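Local coordinates for protein lectin (Lotus tetragonolobus, PDB 2EIG) that probably binds L-fucose-containing sugars as a tetrameric seed lectin of the legume family, with calcium and manganese ions bound, at residues Phe68-Val73 against Val149-Val154; Glu118-Pro123 against Ser133-Ile138. All coordinates share one frame; numbering follows the deposited sequence.

Overall arrangement
From the N terminus, the chain first reaches Phe-68-Val-73, on the last part of strand 61-72 and just beyond, in the sheet that includes strands 61-72, 159-166 and 214-226. It then runs through strand 81-88 into Glu-118-Pro-123 on strand 115-120 of the other sheet. A metal-binding loop follows, and Ser-133-Ile-138 brings the chain back beside it. Interaction 2 closes this short loop. Strand 147-150 comes next, and Val-149-Val-154 meets Phe-68-Val-73 in interaction 1, closing a longer loop that contains the whole of interaction 2. Interaction 2 joins neighbours within one sheet; interaction 1 links the two sheets. They touch where Val-149 N lies 2.7 Å from Ile-136 O.

Interaction 1 (Phe68-Val73 against Val149-Val154); sequences FIVSNV and VNWNRV
Asn-72 OD1 is gripped by both terminal nitrogens of Arg-153. Arg-153 NH1 donates to Asn-72 OD1 at 2.8 Å, and Arg-153 NH2 donates to the same OD1 at 2.9 Å. The fork is end-on, and both bonds are bent, with N-H...O angles of 147° for NH1 and 141° for NH2. Arg-153 NH2 also forms a salt bridge to Glu-214, so the guanidinium is shared between Asn-72 and Glu-214. Together these bonds limit its rotation, and amide and guanidinium end up nearly coplanar, 12° apart.

The arginine reaches this place because its chain is extended from CG to NE. On the way it passes Val-70. Val-70 CG2 packs 3.5 Å from Arg-153 NE and 3.6 Å from Trp-151 CH2, and so sits where the guanidinium stem and the indole come together. Val-70 CG1 is a more distant neighbour of the indole. Arg-153 CB lies over the centre of one face of the indole, 3.8 Å above its plane. Phe-68 adds a looser apolar contact: its CE1 is 4.3 Å from Trp-151 CZ2, which lies at the edge of the phenyl ring. The same phenyl ring also meets Phe-119. Trp-151 NE1 is satisfied by Glu-159.

One water joins the backbones. It accepts from Val-70 N at 3.0 Å and lies 2.8 Å from Val-154 O, to which it can donate. The two segments thus meet through side chains and this water. Asn-152, between the two packing residues Trp-151 and Arg-153, is the centre of an inverse gamma turn.

Strand 61-72 belongs to one sheet and strand 147-150 is an outermost strand of the other within this chain. The loop leaving strand 147-150 carries Trp-151 and Arg-153 across to the first. This is a connection between the two sheets of the legume lectin beta sandwich.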
ATOM      1  N   PHE A  68     -20.057  15.753  10.602  1.00 18.44           N
ATOM      2  CA  PHE A  68     -19.628  16.800  11.510  1.00 19.62           C
ATOM      3  C   PHE A  68     -19.624  18.135  10.766  1.00 20.44           C
ATOM      4  O   PHE A  68     -19.606  18.182   9.540  1.00 20.56           O
ATOM      5  CB  PHE A  68     -18.254  16.485  12.109  1.00 18.24           C
ATOM      6  CG  PHE A  68     -17.124  16.621  11.125  1.00 17.90           C
ATOM      7  CD1 PHE A  68     -16.395  17.828  11.046  1.00 19.02           C
ATOM      8  CD2 PHE A  68     -16.794  15.567  10.279  1.00 17.08           C
ATOM      9  CE1 PHE A  68     -15.352  17.981  10.107  1.00 21.03           C
ATOM     10  CE2 PHE A  68     -15.710  15.682   9.311  1.00 13.70           C
ATOM     11  CZ  PHE A  68     -15.009  16.912   9.251  1.00 19.12           C
ATOM     12  N   ILE A  69     -19.674  19.217  11.516  1.00 20.71           N
ATOM     13  CA  ILE A  69     -19.459  20.511  10.924  1.00 22.38           C
ATOM     14  C   ILE A  69     -18.488  21.274  11.863  1.00 20.66           C
ATOM     15  O   ILE A  69     -18.618  21.206  13.086  1.00 20.08           O
ATOM     16  CB  ILE A  69     -20.774  21.296  10.752  1.00 21.47           C
ATOM     17  CG1 ILE A  69     -21.647  20.766   9.576  1.00 26.42           C
ATOM     18  CG2 ILE A  69     -20.454  22.660  10.495  1.00 25.75           C
ATOM     19  CD1 ILE A  69     -23.206  21.384   9.334  1.00 25.39           C
ATOM     20  N   VAL A  70     -17.522  21.983  11.275  1.00 20.08           N
ATOM     21  CA  VAL A  70     -16.722  22.973  12.004  1.00 18.55           C
ATOM     22  C   VAL A  70     -17.197  24.375  11.671  1.00 18.50           C
ATOM     23  O   VAL A  70     -17.523  24.675  10.512  1.00 17.66           O
ATOM     24  CB  VAL A  70     -15.169  22.799  11.792  1.00 19.32           C
ATOM     25  CG1 VAL A  70     -14.770  21.342  12.117  1.00 18.31           C
ATOM     26  CG2 VAL A  70     -14.731  23.167  10.366  1.00 17.10           C
ATOM     27  N   SER A  71     -17.285  25.216  12.697  1.00 17.85           N
ATOM     28  CA  SER A  71     -17.893  26.535  12.550  1.00 18.63           C
ATOM     29  C   SER A  71     -17.040  27.598  13.153  1.00 19.07           C
ATOM     30  O   SER A  71     -16.509  27.430  14.265  1.00 16.98           O
ATOM     31  CB  SER A  71     -19.279  26.573  13.188  1.00 19.30           C
ATOM     32  OG  SER A  71     -20.085  25.631  12.554  1.00 18.87           O
ATOM     33  N   ASN A  72     -16.935  28.701  12.416  1.00 20.82           N
ATOM     34  CA  ASN A  72     -16.247  29.913  12.909  1.00 21.29           C
ATOM     35  C   ASN A  72     -16.924  30.486  14.154  1.00 21.03           C
ATOM     36  O   ASN A  72     -18.102  30.326  14.333  1.00 20.49           O
ATOM     37  CB  ASN A  72     -16.253  31.010  11.834  1.00 22.12           C
ATOM     38  CG  ASN A  72     -15.411  30.671  10.644  1.00 24.23           C
ATOM     39  OD1 ASN A  72     -14.801  29.608  10.582  1.00 19.79           O
ATOM     40  ND2 ASN A  72     -15.392  31.587   9.650  1.00 27.17           N
ATOM     41  N   VAL A  73     -16.151  31.126  15.013  1.00 21.17           N
ATOM     42  CA  VAL A  73     -16.660  31.760  16.206  1.00 22.35           C
ATOM     43  C   VAL A  73     -16.160  33.207  16.210  1.00 23.63           C
ATOM     44  O   VAL A  73     -14.965  33.449  16.009  1.00 23.00           O
ATOM     45  CB  VAL A  73     -16.085  31.133  17.517  1.00 21.69           C
ATOM     46  CG1 VAL A  73     -16.717  31.796  18.758  1.00 21.94           C
ATOM     47  CG2 VAL A  73     -16.266  29.641  17.563  1.00 22.36           C
ATOM     48  N   VAL A 149      -4.024  15.905   2.902  1.00 20.95           N
ATOM     49  CA  VAL A 149      -4.611  16.409   1.709  1.00 21.36           C
ATOM     50  C   VAL A 149      -5.172  17.742   2.089  1.00 21.20           C
ATOM     51  O   VAL A 149      -5.533  17.970   3.251  1.00 21.07           O
ATOM     52  CB  VAL A 149      -5.679  15.423   1.158  1.00 21.47           C
ATOM     53  CG1 VAL A 149      -6.903  15.302   2.093  1.00 19.75           C
ATOM     54  CG2 VAL A 149      -6.125  15.843  -0.208  1.00 25.91           C
ATOM     55  N   ASN A 150      -5.284  18.642   1.136  1.00 20.45           N
ATOM     56  CA  ASN A 150      -5.830  19.930   1.481  1.00 21.50           C
ATOM     57  C   ASN A 150      -7.371  19.844   1.666  1.00 21.03           C
ATOM     58  O   ASN A 150      -8.072  19.022   1.029  1.00 20.61           O
ATOM     59  CB  ASN A 150      -5.321  20.999   0.488  1.00 23.30           C
ATOM     60  CG  ASN A 150      -6.379  21.864   0.022  1.00 29.27           C
ATOM     61  OD1 ASN A 150      -7.129  21.498  -0.894  1.00 36.88           O
ATOM     62  ND2 ASN A 150      -6.495  23.054   0.639  1.00 33.56           N
ATOM     63  N   TRP A 151      -7.869  20.656   2.595  1.00 19.05           N
ATOM     64  CA  TRP A 151      -9.251  20.627   3.016  1.00 18.36           C
ATOM     65  C   TRP A 151      -9.848  22.035   2.848  1.00 18.69           C
ATOM     66  O   TRP A 151      -9.358  22.985   3.427  1.00 17.45           O
ATOM     67  CB  TRP A 151      -9.375  20.124   4.473  1.00 17.66           C
ATOM     68  CG  TRP A 151     -10.717  20.274   5.111  1.00 15.24           C
ATOM     69  CD1 TRP A 151     -11.923  20.158   4.503  1.00 16.19           C
ATOM     70  CD2 TRP A 151     -10.998  20.526   6.509  1.00 16.48           C
ATOM     71  NE1 TRP A 151     -12.937  20.354   5.406  1.00 16.49           N
ATOM     72  CE2 TRP A 151     -12.400  20.599   6.644  1.00 18.60           C
ATOM     73  CE3 TRP A 151     -10.201  20.709   7.644  1.00 19.32           C
ATOM     74  CZ2 TRP A 151     -13.030  20.809   7.877  1.00 16.53           C
ATOM     75  CZ3 TRP A 151     -10.808  20.936   8.846  1.00 17.22           C
ATOM     76  CH2 TRP A 151     -12.226  20.987   8.958  1.00 18.39           C
ATOM     77  N   ASN A 152     -10.865  22.131   1.990  1.00 19.70           N
ATOM     78  CA  ASN A 152     -11.636  23.352   1.836  1.00 21.16           C
ATOM     79  C   ASN A 152     -12.486  23.542   3.052  1.00 19.90           C
ATOM     80  O   ASN A 152     -13.657  23.178   3.065  1.00 20.26           O
ATOM     81  CB  ASN A 152     -12.538  23.225   0.615  1.00 21.37           C
ATOM     82  CG  ASN A 152     -13.279  24.524   0.296  1.00 26.10           C
ATOM     83  OD1 ASN A 152     -12.727  25.625   0.462  1.00 28.40           O
ATOM     84  ND2 ASN A 152     -14.540  24.397  -0.171  1.00 28.19           N
ATOM     85  N   ARG A 153     -11.939  24.103   4.104  1.00 20.65           N
ATOM     86  CA  ARG A 153     -12.767  24.119   5.320  1.00 18.54           C
ATOM     87  C   ARG A 153     -13.842  25.196   5.095  1.00 19.29           C
ATOM     88  O   ARG A 153     -13.511  26.316   4.719  1.00 17.60           O
ATOM     89  CB  ARG A 153     -11.923  24.376   6.540  1.00 17.08           C
ATOM     90  CG  ARG A 153     -12.688  24.718   7.760  1.00 18.53           C
ATOM     91  CD  ARG A 153     -11.757  25.388   8.753  1.00 19.20           C
ATOM     92  NE  ARG A 153     -12.423  25.743  10.006  1.00 14.68           N
ATOM     93  CZ  ARG A 153     -13.177  26.830  10.183  1.00 16.42           C
ATOM     94  NH1 ARG A 153     -13.431  27.659   9.189  1.00 14.49           N
ATOM     95  NH2 ARG A 153     -13.708  27.080  11.359  1.00 17.06           N
ATOM     96  N   VAL A 154     -15.114  24.823   5.290  1.00 18.99           N
ATOM     97  CA  VAL A 154     -16.235  25.770   5.113  1.00 18.51           C
ATOM     98  C   VAL A 154     -16.978  25.805   6.430  1.00 17.73           C
ATOM     99  O   VAL A 154     -17.561  24.804   6.880  1.00 15.90           O
ATOM    100  CB  VAL A 154     -17.203  25.397   3.884  1.00 19.32           C
ATOM    101  CG1 VAL A 154     -18.438  26.331   3.794  1.00 18.71           C
ATOM    102  CG2 VAL A 154     -16.431  25.368   2.529  1.00 21.06           C
TER
HETATM  103  O   HOH W   1     -17.414  22.326   8.251  1.00 18.47           O

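Interaction 2 (Glu118-Pro123 against Ser133-Ile138); sequences EFDSHP and SSHIGI. With MN (manganese (II) ion), chain F; CA (calcium ion), chain G.
Asp-120 OD1 bridges two metals, 2.2 Å from manganese and 2.5 Å from calcium. This is the paired metal site of legume lectins, built on adjacent antiparallel strands. Glu-118 OE2 and His-135 NE2 also bind manganese, and Asp-127 completes its protein ligands. Calcium takes both carboxylate oxygens of Asp-120 and the carbonyl oxygen of His-122, with Asn-124 and Asp-127 from the loop. Waters fill further positions on both ions.

The strands put the side chains of Glu-118, Asp-120 and His-135 on one face. Glu-118 pairs with Gly-137 and Asp-120 with His-135, both as hydrogen-bonded pairs. Phe-119 and Ile-136 point to the other face, where Phe-119 CD2 packs 3.6 Å from Ile-136 CG1.

With CG anti to the backbone N (chi1 -175°), Asp-120 leaves the sheet together with His-135. Asp-120 CB sits above the imidazole, nearer its border than its middle and 3.6 Å from the His-135 ring centroid. An Asx turn, in which His-122 N donates to Asp-120 OD2, steadies the carboxylate. On the far side of the imidazole from manganese, His-135 ND1 donates to Ser-133 O at 2.8 Å, almost in the ring plane.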
ATOM      1  N   GLU A 118      -7.054  13.520  11.230  1.00 13.89           N
ATOM      2  CA  GLU A 118      -7.234  14.863  11.734  1.00 14.96           C
ATOM      3  C   GLU A 118      -7.863  15.732  10.680  1.00 15.85           C
ATOM      4  O   GLU A 118      -7.637  15.592   9.483  1.00 17.60           O
ATOM      5  CB  GLU A 118      -5.907  15.507  12.208  1.00 14.17           C
ATOM      6  CG  GLU A 118      -4.941  15.702  11.039  1.00 14.63           C
ATOM      7  CD  GLU A 118      -3.725  16.532  11.391  1.00 16.25           C
ATOM      8  OE1 GLU A 118      -3.075  16.302  12.412  1.00 17.83           O
ATOM      9  OE2 GLU A 118      -3.421  17.407  10.591  1.00 15.81           O
ATOM     10  N   PHE A 119      -8.632  16.678  11.160  1.00 16.72           N
ATOM     11  CA  PHE A 119      -9.288  17.639  10.317  1.00 16.31           C
ATOM     12  C   PHE A 119      -8.733  18.875  11.000  1.00 15.28           C
ATOM     13  O   PHE A 119      -9.199  19.313  12.036  1.00 14.62           O
ATOM     14  CB  PHE A 119     -10.810  17.523  10.441  1.00 15.36           C
ATOM     15  CG  PHE A 119     -11.376  16.244   9.878  1.00 17.20           C
ATOM     16  CD1 PHE A 119     -11.536  15.119  10.683  1.00 15.02           C
ATOM     17  CD2 PHE A 119     -11.715  16.154   8.517  1.00 15.94           C
ATOM     18  CE1 PHE A 119     -12.058  13.928  10.174  1.00 19.36           C
ATOM     19  CE2 PHE A 119     -12.243  14.975   8.003  1.00 20.32           C
ATOM     20  CZ  PHE A 119     -12.418  13.850   8.824  1.00 17.11           C
ATOM     21  N   ASP A 120      -7.704  19.425  10.407  1.00 14.88           N
ATOM     22  CA  ASP A 120      -6.880  20.397  11.047  1.00 15.30           C
ATOM     23  C   ASP A 120      -7.190  21.726  10.354  1.00 16.81           C
ATOM     24  O   ASP A 120      -7.017  21.858   9.148  1.00 15.76           O
ATOM     25  CB  ASP A 120      -5.409  19.978  10.839  1.00 16.72           C
ATOM     26  CG  ASP A 120      -4.419  20.857  11.561  1.00 15.97           C
ATOM     27  OD1 ASP A 120      -3.286  20.409  11.807  1.00 19.78           O
ATOM     28  OD2 ASP A 120      -4.709  22.020  11.876  1.00 18.48           O
ATOM     29  N   SER A 121      -7.646  22.700  11.140  1.00 17.55           N
ATOM     30  CA  SER A 121      -8.152  23.970  10.596  1.00 18.21           C
ATOM     31  C   SER A 121      -7.097  25.072  10.659  1.00 18.78           C
ATOM     32  O   SER A 121      -7.381  26.199  10.362  1.00 19.87           O
ATOM     33  CB  SER A 121      -9.361  24.400  11.417  1.00 17.09           C
ATOM     34  OG  SER A 121      -9.056  24.425  12.800  1.00 15.70           O
ATOM     35  N   HIS A 122      -5.915  24.769  11.183  1.00 19.94           N
ATOM     36  CA  HIS A 122      -4.913  25.802  11.451  1.00 20.50           C
ATOM     37  C   HIS A 122      -3.483  25.330  11.146  1.00 21.63           C
ATOM     38  O   HIS A 122      -3.028  24.369  11.762  1.00 20.14           O
ATOM     39  CB  HIS A 122      -4.973  26.217  12.922  1.00 21.17           C
ATOM     40  CG  HIS A 122      -3.919  27.208  13.309  1.00 23.69           C
ATOM     41  ND1 HIS A 122      -4.021  28.548  13.016  1.00 23.23           N
ATOM     42  CD2 HIS A 122      -2.754  27.060  13.985  1.00 23.56           C
ATOM     43  CE1 HIS A 122      -2.955  29.179  13.479  1.00 23.27           C
ATOM     44  NE2 HIS A 122      -2.164  28.293  14.050  1.00 23.06           N
ATOM     45  N   PRO A 123      -2.781  26.007  10.199  1.00 22.17           N
ATOM     46  CA  PRO A 123      -1.395  25.669   9.856  1.00 22.68           C
ATOM     47  C   PRO A 123      -0.436  26.008  10.983  1.00 22.85           C
ATOM     48  O   PRO A 123      -0.199  27.174  11.309  1.00 24.42           O
ATOM     49  CB  PRO A 123      -1.093  26.518   8.621  1.00 22.80           C
ATOM     50  CG  PRO A 123      -2.413  26.999   8.174  1.00 22.83           C
ATOM     51  CD  PRO A 123      -3.261  27.130   9.388  1.00 21.54           C
ATOM     52  N   SER A 133      -3.640  25.404   4.068  1.00 23.64           N
ATOM     53  CA  SER A 133      -4.144  25.940   5.293  1.00 22.45           C
ATOM     54  C   SER A 133      -4.788  24.713   6.021  1.00 21.40           C
ATOM     55  O   SER A 133      -4.073  23.841   6.567  1.00 20.18           O
ATOM     56  CB  SER A 133      -5.146  27.048   4.945  1.00 22.83           C
ATOM     57  OG  SER A 133      -5.713  27.615   6.102  1.00 27.31           O
ATOM     58  N   SER A 134      -6.114  24.617   5.970  1.00 20.44           N
ATOM     59  CA  SER A 134      -6.808  23.445   6.513  1.00 19.63           C
ATOM     60  C   SER A 134      -6.465  22.221   5.692  1.00 18.23           C
ATOM     61  O   SER A 134      -6.281  22.290   4.479  1.00 19.41           O
ATOM     62  CB  SER A 134      -8.331  23.654   6.547  1.00 19.54           C
ATOM     63  OG  SER A 134      -8.636  24.731   7.383  1.00 17.64           O
ATOM     64  N   HIS A 135      -6.346  21.103   6.375  1.00 17.38           N
ATOM     65  CA  HIS A 135      -5.966  19.895   5.730  1.00 16.97           C
ATOM     66  C   HIS A 135      -6.551  18.697   6.480  1.00 17.28           C
ATOM     67  O   HIS A 135      -6.890  18.773   7.673  1.00 17.33           O
ATOM     68  CB  HIS A 135      -4.447  19.810   5.656  1.00 16.12           C
ATOM     69  CG  HIS A 135      -3.769  20.027   6.966  1.00 14.28           C
ATOM     70  ND1 HIS A 135      -3.570  21.273   7.520  1.00 14.05           N
ATOM     71  CD2 HIS A 135      -3.229  19.144   7.823  1.00  9.48           C
ATOM     72  CE1 HIS A 135      -2.930  21.145   8.669  1.00 12.03           C
ATOM     73  NE2 HIS A 135      -2.701  19.854   8.869  1.00 12.52           N
ATOM     74  N   ILE A 136      -6.707  17.608   5.755  1.00 16.84           N
ATOM     75  CA  ILE A 136      -7.145  16.372   6.350  1.00 17.45           C
ATOM     76  C   ILE A 136      -5.856  15.543   6.374  1.00 18.01           C
ATOM     77  O   ILE A 136      -5.210  15.407   5.330  1.00 18.83           O
ATOM     78  CB  ILE A 136      -8.294  15.711   5.529  1.00 16.84           C
ATOM     79  CG1 ILE A 136      -9.578  16.552   5.606  1.00 15.96           C
ATOM     80  CG2 ILE A 136      -8.610  14.271   6.063  1.00 16.75           C
ATOM     81  CD1 ILE A 136     -10.364  16.635   4.205  1.00 19.85           C
ATOM     82  N   GLY A 137      -5.469  15.043   7.542  1.00 16.73           N
ATOM     83  CA  GLY A 137      -4.252  14.251   7.641  1.00 16.55           C
ATOM     84  C   GLY A 137      -4.410  12.901   8.301  1.00 16.24           C
ATOM     85  O   GLY A 137      -5.301  12.717   9.124  1.00 14.56           O
ATOM     86  N   ILE A 138      -3.531  11.955   7.925  1.00 15.69           N
ATOM     87  CA  ILE A 138      -3.356  10.710   8.699  1.00 14.20           C
ATOM     88  C   ILE A 138      -2.103  10.750   9.546  1.00 15.19           C
ATOM     89  O   ILE A 138      -0.998  10.957   9.027  1.00 15.69           O
ATOM     90  CB  ILE A 138      -3.428   9.478   7.831  1.00 14.48           C
ATOM     91  CG1 ILE A 138      -4.856   9.415   7.238  1.00 14.07           C
ATOM     92  CG2 ILE A 138      -3.128   8.244   8.688  1.00 14.41           C
ATOM     93  CD1 ILE A 138      -5.012   8.464   6.093  1.00 15.57           C
TER
HETATM   94 MN    MN F1101      -1.937  19.006  10.749  1.00 18.87          MN
HETATM   95 CA    CA G1102      -2.560  22.407  13.028  1.00 19.22          CA
HETATM   96  O   HOH W   2      -1.265  18.166  12.640  1.00 20.54           O
HETATM   97  O   HOH W   3      -7.759  27.980   8.619  1.00 40.20           O
HETATM   98  O   HOH W   4      -0.595  17.668   9.567  1.00 18.09           O
HETATM   99  O   HOH W   5      -1.769  20.657  14.272  1.00 12.09           O
HETATM  100  O   HOH W   6      -4.154  22.876  14.683  1.00 19.37           O